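Local coordinates for protein enoyl-CoA hydratase/carnithine racemase (Thermus thermophilus JL-18, PDB 6SL9) that probably catalyses, as the isomerase PaaG of the crotonase family, formation of oxepin-CoA in the bacterial breakdown of phenylacetic acid, at residues 244-248 and 249-253; 199-202 and 203-207. One frame throughout, in Å; residues are numbered along the deposited sequence.

Interaction 1 of 2, residues 244-248 and 249-253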
# COMPACT_ATOMS: atom_id res chain seq x y z
N VAL A 244 27.86 3.43 -16.27
CA VAL A 244 27.78 2.81 -17.62
C VAL A 244 29.13 2.18 -17.96
O VAL A 244 29.18 1.00 -18.47
CB VAL A 244 27.32 3.85 -18.66
CG1 VAL A 244 27.47 3.32 -20.05
CG2 VAL A 244 25.89 4.27 -18.36
N ARG A 245 30.20 2.91 -17.70
CA ARG A 245 31.52 2.34 -18.02
C ARG A 245 31.77 1.06 -17.20
O ARG A 245 32.26 0.03 -17.78
CB ARG A 245 32.59 3.38 -17.72
CG ARG A 245 32.67 4.57 -18.68
CD ARG A 245 34.06 5.18 -18.62
NE ARG A 245 34.22 5.67 -17.26
CZ ARG A 245 33.77 6.84 -16.80
NH1 ARG A 245 33.16 7.69 -17.62
NH2 ARG A 245 33.93 7.15 -15.52
N ALA A 246 31.41 1.05 -15.92
CA ALA A 246 31.68 -0.10 -15.04
C ALA A 246 30.84 -1.31 -15.50
O ALA A 246 31.35 -2.42 -15.52
CB ALA A 246 31.39 0.28 -13.61
N PHE A 247 29.59 -1.11 -15.89
CA PHE A 247 28.78 -2.21 -16.44
C PHE A 247 29.37 -2.74 -17.73
O PHE A 247 29.40 -4.01 -17.89
CB PHE A 247 27.35 -1.76 -16.66
CG PHE A 247 26.52 -2.89 -17.22
CD1 PHE A 247 26.12 -3.94 -16.41
CD2 PHE A 247 26.13 -2.90 -18.56
CE1 PHE A 247 25.35 -4.97 -16.92
CE2 PHE A 247 25.34 -3.92 -19.07
CZ PHE A 247 24.95 -4.95 -18.24
N ARG A 248 29.86 -1.86 -18.61
CA ARG A 248 30.42 -2.34 -19.90
C ARG A 248 31.64 -3.19 -19.61
O ARG A 248 31.84 -4.23 -20.31
CB ARG A 248 30.74 -1.14 -20.81
CG ARG A 248 29.48 -0.55 -21.40
CD ARG A 248 29.62 0.77 -22.16
NE ARG A 248 28.36 0.97 -22.89
CZ ARG A 248 28.04 2.07 -23.52
NH1 ARG A 248 28.85 3.11 -23.41
NH2 ARG A 248 26.87 2.16 -24.18
N GLU A 249 32.41 -2.83 -18.57
CA GLU A 249 33.71 -3.49 -18.22
C GLU A 249 33.50 -4.65 -17.25
O GLU A 249 34.44 -5.40 -16.99
CB GLU A 249 34.75 -2.50 -17.75
CG GLU A 249 35.12 -1.50 -18.80
CD GLU A 249 35.97 -0.34 -18.30
OE1 GLU A 249 36.35 -0.35 -17.10
OE2 GLU A 249 36.31 0.56 -19.12
N LYS A 250 32.27 -4.82 -16.80
CA LYS A 250 31.84 -5.85 -15.83
C LYS A 250 32.77 -5.82 -14.62
O LYS A 250 33.28 -6.84 -14.24
CB LYS A 250 31.73 -7.21 -16.51
CG LYS A 250 30.73 -7.29 -17.64
CD LYS A 250 29.27 -7.22 -17.18
CE LYS A 250 28.31 -7.46 -18.31
NZ LYS A 250 28.39 -6.35 -19.26
N ARG A 251 32.85 -4.65 -14.01
CA ARG A 251 33.65 -4.39 -12.79
C ARG A 251 32.79 -3.53 -11.87
O ARG A 251 31.82 -2.89 -12.29
CB ARG A 251 35.00 -3.73 -13.13
CG ARG A 251 34.88 -2.41 -13.87
CD ARG A 251 35.95 -1.41 -13.60
NE ARG A 251 35.69 -0.22 -14.41
CZ ARG A 251 35.16 0.95 -13.97
NH1 ARG A 251 35.03 1.98 -14.79
NH2 ARG A 251 34.75 1.10 -12.72
N PRO A 252 33.16 -3.43 -10.58
CA PRO A 252 32.45 -2.53 -9.67
C PRO A 252 32.59 -1.05 -10.06
O PRO A 252 33.67 -0.55 -10.43
CB PRO A 252 33.05 -2.82 -8.28
CG PRO A 252 33.73 -4.16 -8.42
CD PRO A 252 34.15 -4.26 -9.87
N PRO A 253 31.46 -0.32 -10.01
CA PRO A 253 31.53 1.12 -10.22
C PRO A 253 32.26 1.81 -9.04
O PRO A 253 32.19 1.30 -7.90
CB PRO A 253 30.03 1.47 -10.36
CG PRO A 253 29.30 0.43 -9.51
CD PRO A 253 30.08 -0.83 -9.75
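Lys250 and Phe247 meet through the ammonium group of the lysine, which serves two partners at once. NZ donates a hydrogen bond to the carbonyl of Phe247 (Lys250 NZ to Phe247 O 2.9 Å). It also sits over one face of the Phe247 ring in a cation-pi contact, NZ lying 3.9 Å from the ring centroid and 13° off the normal. Bends at chi2 and chi4 curl the lysine chain back over its own helix end to reach both.

The backbone here forms a Schellman motif. Lys250 takes a positive phi, Arg251 N donates to Ala246 O at 3.1 Å in a nearly straight bond, and Lys250 N makes a weaker one to Phe247 O. Glu249 N still bonds to Arg245 O, 3.0 Å away, as the last turn closes.

Beyond the turn the Arg251 side chain doubles back along the helix. Its NE donates to Glu249 OE1 at 2.8 Å, a salt bridge lying in the guanidinium plane and meeting the carboxylate oxygen on its anti side. Held by Glu249, Pro252 O and, beyond the two segments, Glu242, the guanidinium lays one face over Ala246 CA. Ala246 CB also packs closely on Pro253, 3.5 Å from its CA.

Glu242, about one turn before Arg245, makes salt bridges with both Arg245 and Arg251, probably offsetting the closeness of these positive groups. Phe247 and Arg248 pack on Leu67 of the second subunit, and Pro253 on its Arg134. Helix 238-249 is the chain's last, following helix 220-235, and the Schellman motif turns the chain out of it into the C-terminal tail.

Interaction 2 of 2, residues 199-202 and 203-207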
# COMPACT_ATOMS: atom_id res chain seq x y z
N GLN A 199 29.45 4.56 -0.34
CA GLN A 199 30.23 4.34 -1.59
C GLN A 199 29.30 4.34 -2.79
O GLN A 199 29.78 4.23 -3.92
CB GLN A 199 30.98 3.00 -1.51
CG GLN A 199 32.04 2.98 -0.41
CD GLN A 199 33.17 3.95 -0.71
OE1 GLN A 199 33.63 4.68 0.16
NE2 GLN A 199 33.62 3.99 -1.96
N GLY A 200 28.00 4.43 -2.60
CA GLY A 200 27.04 4.29 -3.68
C GLY A 200 26.72 5.61 -4.36
O GLY A 200 27.25 6.69 -4.05
N PRO A 201 25.80 5.55 -5.34
CA PRO A 201 25.46 6.72 -6.17
C PRO A 201 24.48 7.62 -5.41
O PRO A 201 23.27 7.50 -5.57
CB PRO A 201 24.85 6.10 -7.43
CG PRO A 201 24.21 4.81 -6.94
CD PRO A 201 25.13 4.31 -5.83
N THR A 202 25.04 8.52 -4.63
CA THR A 202 24.25 9.30 -3.67
C THR A 202 23.12 10.07 -4.37
O THR A 202 22.02 10.21 -3.78
CB THR A 202 25.19 10.21 -2.88
OG1 THR A 202 26.34 9.49 -2.49
CG2 THR A 202 24.51 10.84 -1.70
N ARG A 203 23.38 10.59 -5.55
CA ARG A 203 22.32 11.33 -6.26
C ARG A 203 21.18 10.40 -6.64
O ARG A 203 19.99 10.81 -6.59
CB ARG A 203 22.83 12.07 -7.49
CG ARG A 203 23.91 13.10 -7.22
CD ARG A 203 23.49 14.13 -6.21
NE ARG A 203 22.26 14.83 -6.62
CZ ARG A 203 21.31 15.32 -5.84
NH1 ARG A 203 20.22 15.88 -6.38
NH2 ARG A 203 21.39 15.22 -4.53
N ALA A 204 21.49 9.21 -7.10
CA ALA A 204 20.44 8.26 -7.47
C ALA A 204 19.65 7.90 -6.22
O ALA A 204 18.43 7.83 -6.27
CB ALA A 204 21.01 7.06 -8.14
N TYR A 205 20.32 7.77 -5.07
CA TYR A 205 19.57 7.50 -3.82
C TYR A 205 18.65 8.67 -3.53
O TYR A 205 17.47 8.47 -3.17
CB TYR A 205 20.51 7.24 -2.65
CG TYR A 205 21.44 6.06 -2.76
CD1 TYR A 205 21.10 4.86 -3.35
CD2 TYR A 205 22.68 6.10 -2.15
CE1 TYR A 205 21.93 3.76 -3.32
CE2 TYR A 205 23.53 5.03 -2.12
CZ TYR A 205 23.18 3.84 -2.72
OH TYR A 205 24.02 2.78 -2.69
N ALA A 206 19.15 9.88 -3.59
CA ALA A 206 18.36 11.07 -3.23
C ALA A 206 17.12 11.18 -4.09
O ALA A 206 16.05 11.49 -3.59
CB ALA A 206 19.23 12.27 -3.43
N LEU A 207 17.31 11.01 -5.39
CA LEU A 207 16.21 11.20 -6.36
C LEU A 207 15.21 10.05 -6.26
O LEU A 207 14.00 10.27 -6.39
CB LEU A 207 16.78 11.41 -7.76
CG LEU A 207 17.65 12.65 -7.92
CD1 LEU A 207 18.31 12.66 -9.26
CD2 LEU A 207 16.88 13.91 -7.75
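Tyr205 folds back over Gly200 and Pro201 at the N-terminal end of helix 202-214, where Pro201 is the N-cap residue and also the centre of an inverse gamma turn. The tyrosine can be followed outward. Its CB lies 3.5 Å from Thr202 O. With CG beside the backbone N (chi1 -62°), the ring is directed back toward the start of the helix, and its inner part passes beneath the carbonyl oxygen of Pro201: that O stands 3.6 Å above the ring plane, displaced toward the rim. CD2 comes alongside Thr202 CA, and CE2 approaches Gly200 CA. Farther out, CZ packs against Pro201 CD at 3.7 Å, the proline ring lying at a slant to the aromatic one. At the end, Tyr205 OH reaches Gly200 CA at 3.5 Å, close beside a residue that has no side chain.

The same Pro201 carbonyl that faces the ring accepts the first turn's hydrogen bond from Tyr205 N, in the carbonyl plane (N to O 3.0 Å), so one oxygen both starts the helix and touches the aromatic face. Ala206 N then bonds to Thr202 O.

Arg50 bonds to both Gly200 O and Thr202 OG1, tying the turn to the residue just before strand 51-56, and Arg203 makes a salt bridge with Glu95. Val133 of the second subunit packs on Pro201 and Tyr205, so this buried helix start also belongs to the subunit interface. Farther round the same proline ring, Pro201 CB rests 4.0 Å from Ala204 CB.

Overall arrangement
From the N terminus, the chain completes most of its crotonase fold before helix 186-197 leads into interaction 2, which opens helix 202-214. The chain then runs through helices 220-235 and 238-249, and interaction 1 ends the last of these. The two contacts are therefore in series, neither nested nor crossed: each closes a short turn, one at a helix start and the other at a helix end. Their centres lie about 17 Å apart and their nearest atoms about 5 Å, without touching. After residues 249-253 the tail turns back, and Phe255 packs on Pro201, linking the two regions. Both contacts also meet the second subunit.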